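Local structure of histone-lysine N-methyltransferase family member SUVH9 (Arabidopsis thaliana, 4NJ5) at residues Leu180-Glu185 with Lys233-Leu238; Ile83-Phe88 with Leu378-Ala383; Glu398-Leu403 with Asp408-Pro413; Leu369-Gly374 with Met497-Leu502. The protein probably binds methylated DNA and recruits RNA polymerase V to chromatin in RNA-directed DNA methylation and gene silencing, without binding S-adenosylmethionine or showing methyltransferase activity. One frame throughout, in Å; residues are numbered along the deposited sequence.

Interaction 1 of 4, residues Leu180-Glu185 with Lys233-Leu238; sequences LKYENE and KFARTL
Lys233 O, in the helix that Tyr182 meets, is gripped twice, by Thr237 N at 2.9 Å and, from the opposite face of its plane, by Thr237 OG1 at 2.8 Å. Tyr182 OH is hydrogen-bonded to Leu232 O, one residue before that segment, and lies 3.8 Å from Ala235 CB. With CG anti to the backbone N (chi1 -156°), the Tyr182 side chain is carried out from its loop until the hydroxyl end meets the helix. Arg236 runs back alongside it in the opposite direction, bending at chi3, and its NH2 comes 3.6 Å from Tyr182 CD1. The ring and guanidinium planes are 29° apart. The same NH2 is 3.4 Å from Lys181 O, which lies at the edge of the guanidinium near its plane. On the other side, Asn184 ND2 donates to Tyr182 O at 2.9 Å, a bent bond within the loop, while Asn184 OD1 accepts from the backbone N of Val186 and Ser187. The loop joins strands 174-180 and 190-206 of the SRA sheet, with Tyr182 packed between Val190 of the second strand and helix 228-240, whose Ala235 also touches Met497 of the SET region.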
loop_
_atom_site.group_PDB
_atom_site.type_symbol
_atom_site.label_atom_id
_atom_site.label_comp_id
_atom_site.label_asym_id
_atom_site.label_seq_id
_atom_site.Cartn_x
_atom_site.Cartn_y
_atom_site.Cartn_z
ATOM N N LEU A 180 7.910 3.218 -12.790
ATOM C CA LEU A 180 9.251 2.987 -12.261
ATOM C C LEU A 180 9.441 1.523 -11.878
ATOM O O LEU A 180 8.545 0.909 -11.294
ATOM C CB LEU A 180 9.499 3.865 -11.025
ATOM C CG LEU A 180 9.428 5.396 -11.103
ATOM C CD1 LEU A 180 7.991 5.909 -11.166
ATOM C CD2 LEU A 180 10.155 6.023 -9.922
ATOM N N LYS A 181 10.600 0.958 -12.204
ATOM C CA LYS A 181 10.939 -0.348 -11.664
ATOM C C LYS A 181 11.239 -0.136 -10.197
ATOM O O LYS A 181 12.293 0.382 -9.837
ATOM C CB LYS A 181 12.147 -0.976 -12.359
ATOM C CG LYS A 181 12.551 -2.304 -11.722
ATOM C CD LYS A 181 13.780 -2.927 -12.374
ATOM C CE LYS A 181 13.450 -3.490 -13.750
ATOM N NZ LYS A 181 12.261 -4.391 -13.701
ATOM N N TYR A 182 10.299 -0.523 -9.349
ATOM C CA TYR A 182 10.396 -0.200 -7.937
ATOM C C TYR A 182 9.987 -1.400 -7.095
ATOM O O TYR A 182 9.023 -2.096 -7.405
ATOM C CB TYR A 182 9.535 1.025 -7.620
ATOM C CG TYR A 182 9.963 1.786 -6.386
ATOM C CD1 TYR A 182 10.875 2.830 -6.472
ATOM C CD2 TYR A 182 9.451 1.462 -5.137
ATOM C CE1 TYR A 182 11.268 3.529 -5.349
ATOM C CE2 TYR A 182 9.838 2.156 -4.008
ATOM C CZ TYR A 182 10.746 3.188 -4.122
ATOM O OH TYR A 182 11.136 3.882 -3.005
ATOM N N GLU A 183 10.742 -1.633 -6.032
ATOM C CA GLU A 183 10.561 -2.793 -5.168
ATOM C C GLU A 183 9.185 -2.779 -4.485
ATOM O O GLU A 183 8.828 -1.827 -3.783
ATOM C CB GLU A 183 11.683 -2.816 -4.124
ATOM C CG GLU A 183 11.773 -4.074 -3.276
ATOM C CD GLU A 183 12.997 -4.077 -2.366
ATOM O OE1 GLU A 183 13.736 -3.066 -2.337
ATOM O OE2 GLU A 183 13.222 -5.095 -1.678
ATOM N N ASN A 184 8.411 -3.835 -4.721
ATOM C CA ASN A 184 7.134 -4.040 -4.044
ATOM C C ASN A 184 6.716 -5.495 -4.167
ATOM O O ASN A 184 7.234 -6.223 -5.006
ATOM C CB ASN A 184 6.053 -3.120 -4.612
ATOM C CG ASN A 184 5.630 -3.514 -6.009
ATOM O OD1 ASN A 184 4.752 -4.358 -6.190
ATOM N ND2 ASN A 184 6.257 -2.907 -7.008
ATOM N N GLU A 185 5.760 -5.908 -3.344
ATOM C CA GLU A 185 5.436 -7.325 -3.217
ATOM C C GLU A 185 4.236 -7.788 -4.051
ATOM O O GLU A 185 3.826 -8.944 -3.968
ATOM C CB GLU A 185 5.240 -7.693 -1.741
ATOM C CG GLU A 185 6.464 -8.336 -1.083
ATOM C CD GLU A 185 7.720 -7.483 -1.188
ATOM O OE1 GLU A 185 8.780 -8.028 -1.569
ATOM O OE2 GLU A 185 7.655 -6.272 -0.881
ATOM N N LYS A 233 12.177 8.120 -5.106
ATOM C CA LYS A 233 13.627 8.133 -5.271
ATOM C C LYS A 233 14.316 8.489 -3.955
ATOM O O LYS A 233 15.335 7.899 -3.591
ATOM C CB LYS A 233 14.038 9.089 -6.396
ATOM C CG LYS A 233 13.574 8.631 -7.778
ATOM C CD LYS A 233 14.324 9.333 -8.907
ATOM C CE LYS A 233 13.492 10.444 -9.537
ATOM N NZ LYS A 233 14.136 10.997 -10.767
ATOM N N PHE A 234 13.727 9.437 -3.235
ATOM C CA PHE A 234 14.221 9.849 -1.927
ATOM C C PHE A 234 14.250 8.688 -0.925
ATOM O O PHE A 234 15.263 8.463 -0.248
ATOM C CB PHE A 234 13.361 10.996 -1.394
ATOM C CG PHE A 234 13.865 11.586 -0.115
ATOM C CD1 PHE A 234 14.915 12.490 -0.122
ATOM C CD2 PHE A 234 13.285 11.246 1.094
ATOM C CE1 PHE A 234 15.382 13.039 1.059
ATOM C CE2 PHE A 234 13.747 11.792 2.277
ATOM C CZ PHE A 234 14.797 12.689 2.260
ATOM N N ALA A 235 13.143 7.952 -0.837
ATOM C CA ALA A 235 13.051 6.795 0.060
ATOM C C ALA A 235 14.100 5.737 -0.279
ATOM O O ALA A 235 14.830 5.240 0.601
ATOM C CB ALA A 235 11.656 6.189 -0.007
ATOM N N ARG A 236 14.170 5.400 -1.563
ATOM C CA ARG A 236 15.159 4.445 -2.050
ATOM C C ARG A 236 16.570 4.855 -1.634
ATOM O O ARG A 236 17.347 4.047 -1.107
ATOM C CB ARG A 236 15.048 4.331 -3.571
ATOM C CG ARG A 236 16.230 3.644 -4.236
ATOM C CD ARG A 236 16.270 3.955 -5.721
ATOM N NE ARG A 236 15.226 3.269 -6.480
ATOM C CZ ARG A 236 14.868 3.588 -7.719
ATOM N NH1 ARG A 236 15.462 4.593 -8.340
ATOM N NH2 ARG A 236 13.909 2.906 -8.329
ATOM N N THR A 237 16.881 6.129 -1.861
ATOM C CA THR A 237 18.195 6.664 -1.522
ATOM C C THR A 237 18.440 6.551 -0.016
ATOM O O THR A 237 19.564 6.312 0.432
ATOM C CB THR A 237 18.344 8.128 -1.968
ATOM O OG1 THR A 237 18.071 8.215 -3.370
ATOM C CG2 THR A 237 19.745 8.636 -1.685
ATOM N N LEU A 238 17.378 6.716 0.766
ATOM C CA LEU A 238 17.467 6.529 2.208
ATOM C C LEU A 238 17.786 5.082 2.553
ATOM O O LEU A 238 18.368 4.803 3.602
ATOM C CB LEU A 238 16.166 6.950 2.885
ATOM C CG LEU A 238 15.896 8.449 2.924
ATOM C CD1 LEU A 238 14.656 8.716 3.758
ATOM C CD2 LEU A 238 17.102 9.180 3.488
#

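Interaction 2 of 4, residues Ile83-Phe88 with Leu378-Ala383; sequences IFFFRF and LDVLHA
Val380 meets Ile83 and Phe85 where the SRA domain, a fold of the PUA clan, abuts the SET domain: Ile83-Phe88 leaves a short edge strand of the SRA sheet, and Leu378-Ala383 is the connection between SET strands 373-377 and 386-389. The contact is apolar and buried. Ile83 and Val380 reach toward each other tip to tip, with CD1 of the isoleucine 3.8 Å from CG1 of the valine. That same CG1 lies in the plane of the Phe85 ring at its edge, 3.6 Å from CZ and 3.7 Å from CE1, so one methyl serves both SRA side chains. Its position follows from Val380 chi1 of 163°, which sets CG1 anti to the backbone N and carries it across to the other domain.

Polar groups work around this apolar centre. The backbone of Phe85 is tied within the SRA part, its N to Glu89 OE1 and its O to Ser187 OG and Arg189 NH1. On the SET side, Asp379 forms a salt bridge with Lys239 of helix 228-240, and Ala383 N is bonded to Asn493 OD1. A looser touch adds to this: the His382 side chain crosses that of Phe85 at about a right angle, and its CB stands 4.2 Å from Phe85 CE2.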
loop_
_atom_site.group_PDB
_atom_site.type_symbol
_atom_site.label_atom_id
_atom_site.label_comp_id
_atom_site.label_asym_id
_atom_site.label_seq_id
_atom_site.Cartn_x
_atom_site.Cartn_y
_atom_site.Cartn_z
ATOM N N ILE A 83 0.173 5.720 -5.339
ATOM C CA ILE A 83 0.892 4.689 -6.077
ATOM C C ILE A 83 -0.043 3.599 -6.579
ATOM O O ILE A 83 -1.081 3.319 -5.972
ATOM C CB ILE A 83 2.003 4.039 -5.234
ATOM C CG1 ILE A 83 1.422 3.473 -3.934
ATOM C CG2 ILE A 83 3.115 5.040 -4.957
ATOM C CD1 ILE A 83 2.406 2.649 -3.132
ATOM N N PHE A 84 0.345 2.990 -7.694
ATOM C CA PHE A 84 -0.424 1.928 -8.328
ATOM C C PHE A 84 0.543 0.873 -8.850
ATOM O O PHE A 84 1.703 1.173 -9.126
ATOM C CB PHE A 84 -1.271 2.503 -9.464
ATOM C CG PHE A 84 -2.181 3.611 -9.026
ATOM C CD1 PHE A 84 -1.748 4.927 -9.031
ATOM C CD2 PHE A 84 -3.464 3.335 -8.583
ATOM C CE1 PHE A 84 -2.581 5.944 -8.610
ATOM C CE2 PHE A 84 -4.303 4.349 -8.165
ATOM C CZ PHE A 84 -3.860 5.655 -8.177
ATOM N N PHE A 85 0.070 -0.362 -8.991
ATOM C CA PHE A 85 0.962 -1.466 -9.346
ATOM C C PHE A 85 0.711 -2.050 -10.732
ATOM O O PHE A 85 1.509 -2.841 -11.229
ATOM C CB PHE A 85 0.877 -2.568 -8.295
ATOM C CG PHE A 85 1.210 -2.101 -6.912
ATOM C CD1 PHE A 85 2.501 -1.713 -6.594
ATOM C CD2 PHE A 85 0.234 -2.050 -5.928
ATOM C CE1 PHE A 85 2.816 -1.282 -5.318
ATOM C CE2 PHE A 85 0.542 -1.623 -4.648
ATOM C CZ PHE A 85 1.835 -1.237 -4.342
ATOM N N PHE A 86 -0.397 -1.663 -11.350
ATOM C CA PHE A 86 -0.757 -2.191 -12.656
ATOM C C PHE A 86 -1.309 -1.094 -13.553
ATOM O O PHE A 86 -1.922 -0.137 -13.074
ATOM C CB PHE A 86 -1.798 -3.308 -12.517
ATOM C CG PHE A 86 -1.370 -4.440 -11.624
ATOM C CD1 PHE A 86 -1.779 -4.486 -10.299
ATOM C CD2 PHE A 86 -0.568 -5.464 -12.108
ATOM C CE1 PHE A 86 -1.396 -5.528 -9.473
ATOM C CE2 PHE A 86 -0.180 -6.513 -11.285
ATOM C CZ PHE A 86 -0.596 -6.544 -9.966
ATOM N N ARG A 87 -1.094 -1.237 -14.856
ATOM C CA ARG A 87 -1.638 -0.294 -15.824
ATOM C C ARG A 87 -3.160 -0.238 -15.774
ATOM O O ARG A 87 -3.745 0.831 -15.798
ATOM C CB ARG A 87 -1.175 -0.651 -17.235
ATOM C CG ARG A 87 0.304 -0.497 -17.477
ATOM C CD ARG A 87 0.706 0.957 -17.489
ATOM N NE ARG A 87 1.325 1.355 -18.749
ATOM C CZ ARG A 87 0.694 2.017 -19.710
ATOM N NH1 ARG A 87 1.325 2.341 -20.828
ATOM N NH2 ARG A 87 -0.572 2.357 -19.545
ATOM N N PHE A 88 -3.795 -1.401 -15.702
ATOM C CA PHE A 88 -5.253 -1.478 -15.726
ATOM C C PHE A 88 -5.845 -0.762 -14.518
ATOM O O PHE A 88 -6.914 -0.140 -14.594
ATOM C CB PHE A 88 -5.696 -2.935 -15.736
ATOM C CG PHE A 88 -6.746 -3.245 -16.760
ATOM C CD1 PHE A 88 -8.077 -2.952 -16.516
ATOM C CD2 PHE A 88 -6.403 -3.846 -17.961
ATOM C CE1 PHE A 88 -9.049 -3.252 -17.456
ATOM C CE2 PHE A 88 -7.369 -4.145 -18.896
ATOM C CZ PHE A 88 -8.695 -3.849 -18.641
ATOM N N LEU A 378 10.145 3.130 4.640
ATOM C CA LEU A 378 10.971 3.391 3.462
ATOM C C LEU A 378 10.501 2.528 2.300
ATOM O O LEU A 378 10.749 2.840 1.134
ATOM C CB LEU A 378 12.454 3.118 3.729
ATOM C CG LEU A 378 13.140 3.702 4.967
ATOM C CD1 LEU A 378 14.651 3.601 4.833
ATOM C CD2 LEU A 378 12.735 5.137 5.229
ATOM N N ASP A 379 9.824 1.434 2.626
ATOM C CA ASP A 379 9.375 0.494 1.612
ATOM C C ASP A 379 7.939 0.783 1.211
ATOM O O ASP A 379 7.201 1.454 1.932
ATOM C CB ASP A 379 9.492 -0.943 2.125
ATOM C CG ASP A 379 10.889 -1.274 2.625
ATOM O OD1 ASP A 379 11.864 -0.724 2.071
ATOM O OD2 ASP A 379 11.010 -2.080 3.573
ATOM N N VAL A 380 7.554 0.285 0.045
ATOM C CA VAL A 380 6.171 0.341 -0.384
ATOM C C VAL A 380 5.395 -0.656 0.461
ATOM O O VAL A 380 5.870 -1.761 0.717
ATOM C CB VAL A 380 6.051 -0.016 -1.880
ATOM C CG1 VAL A 380 4.618 -0.360 -2.250
ATOM C CG2 VAL A 380 6.586 1.126 -2.741
ATOM N N LEU A 381 4.218 -0.257 0.928
ATOM C CA LEU A 381 3.363 -1.170 1.669
ATOM C C LEU A 381 2.054 -1.345 0.925
ATOM O O LEU A 381 1.365 -0.367 0.627
ATOM C CB LEU A 381 3.101 -0.643 3.077
ATOM C CG LEU A 381 4.335 -0.411 3.943
ATOM C CD1 LEU A 381 3.934 0.293 5.221
ATOM C CD2 LEU A 381 5.029 -1.732 4.247
ATOM N N HIS A 382 1.710 -2.591 0.619
ATOM C CA HIS A 382 0.479 -2.857 -0.111
ATOM C C HIS A 382 -0.684 -3.201 0.814
ATOM O O HIS A 382 -0.488 -3.576 1.972
ATOM C CB HIS A 382 0.682 -3.938 -1.175
ATOM C CG HIS A 382 0.984 -5.295 -0.621
ATOM N ND1 HIS A 382 2.271 -5.751 -0.431
ATOM C CD2 HIS A 382 0.166 -6.309 -0.248
ATOM C CE1 HIS A 382 2.233 -6.983 0.050
ATOM N NE2 HIS A 382 0.968 -7.344 0.169
ATOM N N ALA A 383 -1.894 -3.057 0.284
ATOM C CA ALA A 383 -3.118 -3.275 1.042
ATOM C C ALA A 383 -3.205 -4.692 1.590
ATOM O O ALA A 383 -3.082 -5.659 0.842
ATOM C CB ALA A 383 -4.328 -2.972 0.173
#

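Interaction 3 of 4, residues Glu398-Leu403 with Asp408-Pro413; sequences EQANIL and DTLVYP
Helix 397-405 and the chain that folds back after it are joined where Leu403 meets Asp408 and again where Ala400 meets Leu410. At the first point Asp408 N donates to Leu403 O over 3.2 Å, with an N-H...O angle of 143°. This backbone bond pins the returning chain to the last helical turns, bringing the two CA atoms to 5.8 Å of each other.

The side chains of the same pair lie obliquely across one another. In Asp408, CG stands anti to the carbonyl carbon (chi1 -55°), which brings the carboxylate back over Leu403; its OD2 comes 3.3 Å from Leu403 CD2, a close approach of an oxygen to a methyl group. OD2 is also 3.5 Å from Leu403 O. The nearby carbonyl oxygen would probably disfavour the charged carboxylate slightly.

Within the SET domain, Asp408-Pro413 belongs to the long connection that leads from helix 397-405 to strand 448-450, and that strand packs against both residues of the second point of contact. There Leu410 CD2 lies against the helix, 3.9 Å from Ala400 CB and 3.8 Å from Ala400 O. The small alanine side chain lets the leucine methyl come close to the helix backbone. Both residues also rest on Ala448 of the strand, and Leu410 touches Asp450 as well. One residue further on, Val411 is backbone-bonded to Met449.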
loop_
_atom_site.group_PDB
_atom_site.type_symbol
_atom_site.label_atom_id
_atom_site.label_comp_id
_atom_site.label_asym_id
_atom_site.label_seq_id
_atom_site.Cartn_x
_atom_site.Cartn_y
_atom_site.Cartn_z
ATOM N N GLU A 398 -4.682 -8.324 37.552
ATOM C CA GLU A 398 -4.072 -7.935 38.831
ATOM C C GLU A 398 -2.884 -6.981 38.627
ATOM O O GLU A 398 -2.792 -5.939 39.281
ATOM C CB GLU A 398 -3.651 -9.175 39.653
ATOM C CG GLU A 398 -2.673 -10.098 38.899
ATOM C CD GLU A 398 -2.215 -11.315 39.695
ATOM O OE1 GLU A 398 -2.483 -11.393 40.919
ATOM O OE2 GLU A 398 -1.571 -12.200 39.084
ATOM N N GLN A 399 -1.988 -7.343 37.712
ATOM C CA GLN A 399 -0.773 -6.577 37.472
ATOM C C GLN A 399 -1.131 -5.212 36.908
ATOM O O GLN A 399 -0.596 -4.175 37.333
ATOM C CB GLN A 399 0.137 -7.321 36.486
ATOM C CG GLN A 399 0.643 -8.673 36.978
ATOM C CD GLN A 399 1.045 -9.611 35.841
ATOM O OE1 GLN A 399 0.748 -9.358 34.673
ATOM N NE2 GLN A 399 1.718 -10.703 36.187
ATOM N N ALA A 400 -2.049 -5.235 35.946
ATOM C CA ALA A 400 -2.557 -4.029 35.314
ATOM C C ALA A 400 -3.171 -3.131 36.363
ATOM O O ALA A 400 -2.902 -1.942 36.389
ATOM C CB ALA A 400 -3.584 -4.374 34.256
ATOM N N ASN A 401 -3.992 -3.710 37.233
ATOM C CA ASN A 401 -4.611 -2.955 38.317
ATOM C C ASN A 401 -3.605 -2.301 39.257
ATOM O O ASN A 401 -3.781 -1.153 39.657
ATOM C CB ASN A 401 -5.564 -3.837 39.125
ATOM C CG ASN A 401 -5.976 -3.196 40.435
ATOM O OD1 ASN A 401 -6.866 -2.346 40.471
ATOM N ND2 ASN A 401 -5.326 -3.600 41.522
ATOM N N ILE A 402 -2.558 -3.038 39.618
ATOM C CA ILE A 402 -1.539 -2.507 40.518
ATOM C C ILE A 402 -0.798 -1.338 39.876
ATOM O O ILE A 402 -0.644 -0.282 40.492
ATOM C CB ILE A 402 -0.543 -3.596 40.965
ATOM C CG1 ILE A 402 -1.216 -4.535 41.968
ATOM C CG2 ILE A 402 0.688 -2.964 41.592
ATOM C CD1 ILE A 402 -0.385 -5.744 42.344
ATOM N N LEU A 403 -0.353 -1.516 38.633
ATOM C CA LEU A 403 0.304 -0.416 37.928
ATOM C C LEU A 403 -0.640 0.769 37.695
ATOM O O LEU A 403 -0.214 1.923 37.687
ATOM C CB LEU A 403 0.912 -0.898 36.610
ATOM C CG LEU A 403 2.196 -1.719 36.707
ATOM C CD1 LEU A 403 2.498 -2.418 35.390
ATOM C CD2 LEU A 403 3.362 -0.834 37.108
ATOM N N ASP A 408 -0.013 4.908 36.473
ATOM C CA ASP A 408 0.560 4.664 35.150
ATOM C C ASP A 408 -0.506 4.578 34.059
ATOM O O ASP A 408 -1.649 4.200 34.320
ATOM C CB ASP A 408 1.417 3.396 35.154
ATOM C CG ASP A 408 2.492 3.426 36.220
ATOM O OD1 ASP A 408 2.755 4.516 36.770
ATOM O OD2 ASP A 408 3.078 2.361 36.507
ATOM N N THR A 409 -0.120 4.937 32.839
ATOM C CA THR A 409 -1.016 4.862 31.690
ATOM C C THR A 409 -0.771 3.566 30.925
ATOM O O THR A 409 0.373 3.211 30.650
ATOM C CB THR A 409 -0.822 6.066 30.749
ATOM O OG1 THR A 409 -1.057 7.281 31.471
ATOM C CG2 THR A 409 -1.781 5.988 29.572
ATOM N N LEU A 410 -1.848 2.860 30.592
ATOM C CA LEU A 410 -1.749 1.563 29.926
ATOM C C LEU A 410 -2.454 1.551 28.572
ATOM O O LEU A 410 -3.443 2.255 28.369
ATOM C CB LEU A 410 -2.341 0.470 30.816
ATOM C CG LEU A 410 -1.397 -0.379 31.670
ATOM C CD1 LEU A 410 -0.213 0.428 32.175
ATOM C CD2 LEU A 410 -2.164 -0.981 32.838
ATOM N N VAL A 411 -1.945 0.738 27.652
ATOM C CA VAL A 411 -2.573 0.573 26.347
ATOM C C VAL A 411 -3.498 -0.640 26.340
ATOM O O VAL A 411 -3.114 -1.732 26.759
ATOM C CB VAL A 411 -1.528 0.416 25.229
ATOM C CG1 VAL A 411 -2.213 0.163 23.894
ATOM C CG2 VAL A 411 -0.652 1.653 25.155
ATOM N N TYR A 412 -4.721 -0.439 25.869
ATOM C CA TYR A 412 -5.697 -1.515 25.791
ATOM C C TYR A 412 -5.996 -1.828 24.331
ATOM O O TYR A 412 -6.770 -1.119 23.687
ATOM C CB TYR A 412 -6.978 -1.136 26.537
ATOM C CG TYR A 412 -6.782 -0.970 28.030
ATOM C CD1 TYR A 412 -7.065 -2.010 28.906
ATOM C CD2 TYR A 412 -6.308 0.224 28.561
ATOM C CE1 TYR A 412 -6.885 -1.864 30.272
ATOM C CE2 TYR A 412 -6.123 0.379 29.923
ATOM C CZ TYR A 412 -6.413 -0.668 30.774
ATOM O OH TYR A 412 -6.229 -0.519 32.131
ATOM N N PRO A 413 -5.370 -2.892 23.804
ATOM C CA PRO A 413 -5.483 -3.288 22.396
ATOM C C PRO A 413 -6.927 -3.500 21.955
ATOM O O PRO A 413 -7.230 -3.328 20.775
ATOM C CB PRO A 413 -4.702 -4.608 22.334
ATOM C CG PRO A 413 -4.576 -5.062 23.750
ATOM C CD PRO A 413 -4.516 -3.817 24.566
#

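Interaction 4 of 4, residues Leu369-Gly374 with Met497-Leu502; sequences LETGWG and MTELSL
Glu499 packs its carboxylate against the turn Thr371-Gly374 in a sparse, non-bonded contact within the SET domain, where the connection leading to strand 501-502 passes the start of strand 373-377. Its side chain has CG anti to the backbone N (chi1 178°) and stays extended beyond it, so the carboxylate is carried straight across to the turn. There OE1 meets the backbone of Gly374, 3.8 Å from its CA, and lies 4.0 Å from Thr371 CG2, with Thr371 coming from the opposite direction. The chain on this side is held by Gly374, backbone-bonded to Phe366 of the adjacent strand 363-367, whose side chain also touches Glu499. Backbone pairing of Leu500 with Val375 continues the approach of the two chains beyond the contact. A third part of the domain takes up the polar end, since OE1 is hydrogen-bonded to Ser462 OG. The carboxylate of Glu370, poorly ordered and hydrogen-bonded through OE2 to Ser368 OG, stands near that of Glu499 at an uncertain spacing. With carbon atoms as the nearest partners of OE1 across the contact, the meeting is loose packing, and the hold on OE1 comes from Ser462.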
loop_
_atom_site.group_PDB
_atom_site.type_symbol
_atom_site.label_atom_id
_atom_site.label_comp_id
_atom_site.label_asym_id
_atom_site.label_seq_id
_atom_site.Cartn_x
_atom_site.Cartn_y
_atom_site.Cartn_z
ATOM N N LEU A 369 6.194 17.592 15.217
ATOM C CA LEU A 369 5.692 18.596 16.148
ATOM C C LEU A 369 4.273 18.279 16.607
ATOM O O LEU A 369 3.979 18.261 17.803
ATOM C CB LEU A 369 5.740 19.977 15.503
ATOM C CG LEU A 369 7.127 20.556 15.231
ATOM C CD1 LEU A 369 7.053 21.541 14.076
ATOM C CD2 LEU A 369 7.686 21.233 16.478
ATOM N N GLU A 370 3.400 18.021 15.640
ATOM C CA GLU A 370 1.988 17.734 15.894
ATOM C C GLU A 370 1.787 16.377 16.573
ATOM O O GLU A 370 0.885 16.209 17.392
ATOM C CB GLU A 370 1.181 17.847 14.597
ATOM C CG GLU A 370 1.615 16.894 13.476
ATOM C CD GLU A 370 3.007 17.203 12.924
ATOM O OE1 GLU A 370 3.390 18.395 12.907
ATOM O OE2 GLU A 370 3.726 16.255 12.530
ATOM N N THR A 371 2.632 15.415 16.224
ATOM C CA THR A 371 2.778 14.202 17.025
ATOM C C THR A 371 4.162 14.286 17.625
ATOM O O THR A 371 5.038 14.904 17.032
ATOM C CB THR A 371 2.662 12.906 16.187
ATOM O OG1 THR A 371 3.924 12.601 15.585
ATOM C CG2 THR A 371 1.606 13.048 15.118
ATOM N N GLY A 372 4.370 13.666 18.779
ATOM C CA GLY A 372 5.681 13.686 19.399
ATOM C C GLY A 372 6.714 12.969 18.547
ATOM O O GLY A 372 7.740 13.537 18.171
ATOM N N TRP A 373 6.435 11.706 18.252
ATOM C CA TRP A 373 7.226 10.933 17.307
ATOM C C TRP A 373 6.263 10.190 16.392
ATOM O O TRP A 373 5.136 9.886 16.783
ATOM C CB TRP A 373 8.156 9.953 18.033
ATOM C CG TRP A 373 9.255 10.622 18.812
ATOM C CD1 TRP A 373 9.191 11.071 20.099
ATOM C CD2 TRP A 373 10.580 10.916 18.350
ATOM N NE1 TRP A 373 10.392 11.629 20.467
ATOM C CE2 TRP A 373 11.261 11.546 19.412
ATOM C CE3 TRP A 373 11.255 10.706 17.145
ATOM C CZ2 TRP A 373 12.586 11.970 19.301
ATOM C CZ3 TRP A 373 12.569 11.131 17.037
ATOM C CH2 TRP A 373 13.220 11.753 18.109
ATOM N N GLY A 374 6.700 9.916 15.170
ATOM C CA GLY A 374 5.869 9.229 14.199
ATOM C C GLY A 374 6.641 8.123 13.516
ATOM O O GLY A 374 7.855 8.026 13.655
ATOM N N MET A 497 7.142 7.035 2.914
ATOM C CA MET A 497 7.255 8.282 3.622
ATOM C C MET A 497 5.917 8.781 4.101
ATOM O O MET A 497 5.844 9.748 4.765
ATOM C CB MET A 497 8.018 9.349 2.836
ATOM C CG MET A 497 9.321 8.890 2.253
ATOM S SD MET A 497 10.463 8.382 3.489
ATOM C CE MET A 497 10.603 6.677 3.204
ATOM N N THR A 498 4.869 8.066 3.810
ATOM C CA THR A 498 3.607 8.384 4.380
ATOM C C THR A 498 3.551 7.870 5.795
ATOM O O THR A 498 3.856 6.765 6.055
ATOM C CB THR A 498 2.458 7.809 3.549
ATOM O OG1 THR A 498 2.446 8.423 2.265
ATOM C CG2 THR A 498 1.175 8.012 4.206
ATOM N N GLU A 499 3.172 8.720 6.714
ATOM C CA GLU A 499 3.089 8.333 8.101
ATOM C C GLU A 499 2.045 7.230 8.341
ATOM O O GLU A 499 0.981 7.239 7.801
ATOM C CB GLU A 499 2.863 9.555 9.005
ATOM C CG GLU A 499 2.726 9.215 10.466
ATOM C CD GLU A 499 2.639 10.384 11.419
ATOM O OE1 GLU A 499 2.605 10.170 12.591
ATOM O OE2 GLU A 499 2.601 11.529 11.037
ATOM N N LEU A 500 2.394 6.303 9.208
ATOM C CA LEU A 500 1.454 5.256 9.572
ATOM C C LEU A 500 0.629 5.733 10.751
ATOM O O LEU A 500 1.145 6.405 11.642
ATOM C CB LEU A 500 2.200 3.984 9.954
ATOM C CG LEU A 500 3.103 3.371 8.888
ATOM C CD1 LEU A 500 3.757 2.113 9.435
ATOM C CD2 LEU A 500 2.307 3.068 7.621
ATOM N N SER A 501 -0.651 5.381 10.763
ATOM C CA SER A 501 -1.518 5.800 11.853
ATOM C C SER A 501 -2.464 4.692 12.304
ATOM O O SER A 501 -2.837 3.819 11.522
ATOM C CB SER A 501 -2.309 7.053 11.460
ATOM O OG SER A 501 -3.105 6.817 10.314
ATOM N N LEU A 502 -2.839 4.746 13.579
ATOM C CA LEU A 502 -3.769 3.799 14.177
ATOM C C LEU A 502 -4.882 4.546 14.904
ATOM O O LEU A 502 -4.661 5.634 15.437
ATOM C CB LEU A 502 -3.039 2.917 15.190
ATOM C CG LEU A 502 -2.160 1.779 14.688
ATOM C CD1 LEU A 502 -1.155 1.395 15.763
ATOM C CD2 LEU A 502 -3.019 0.584 14.305
#

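Interactions 1, 2 and 4 form a connected region, whereas interaction 3 lies apart in the SET domain. Interactions 1 and 2 have centres 11 Å apart and touch through Tyr182 with Val380 and Asn184 with Phe85; along the chain, interaction 1 is nested inside the loop closed by interaction 2. Interaction 4 crosses interaction 2 in chain order, and strand 373-377 leads from its first segment into Leu378-Ala383. Its centre is about 21 Å from those of interactions 1 and 2, but Met497 reaches both Ala235 and Leu378, linking helix 228-240 to the SET core. Interaction 3, nested within interaction 4, comes within about 8 Å of it between nearest atoms. SRA and SET parts are thus packed into one body.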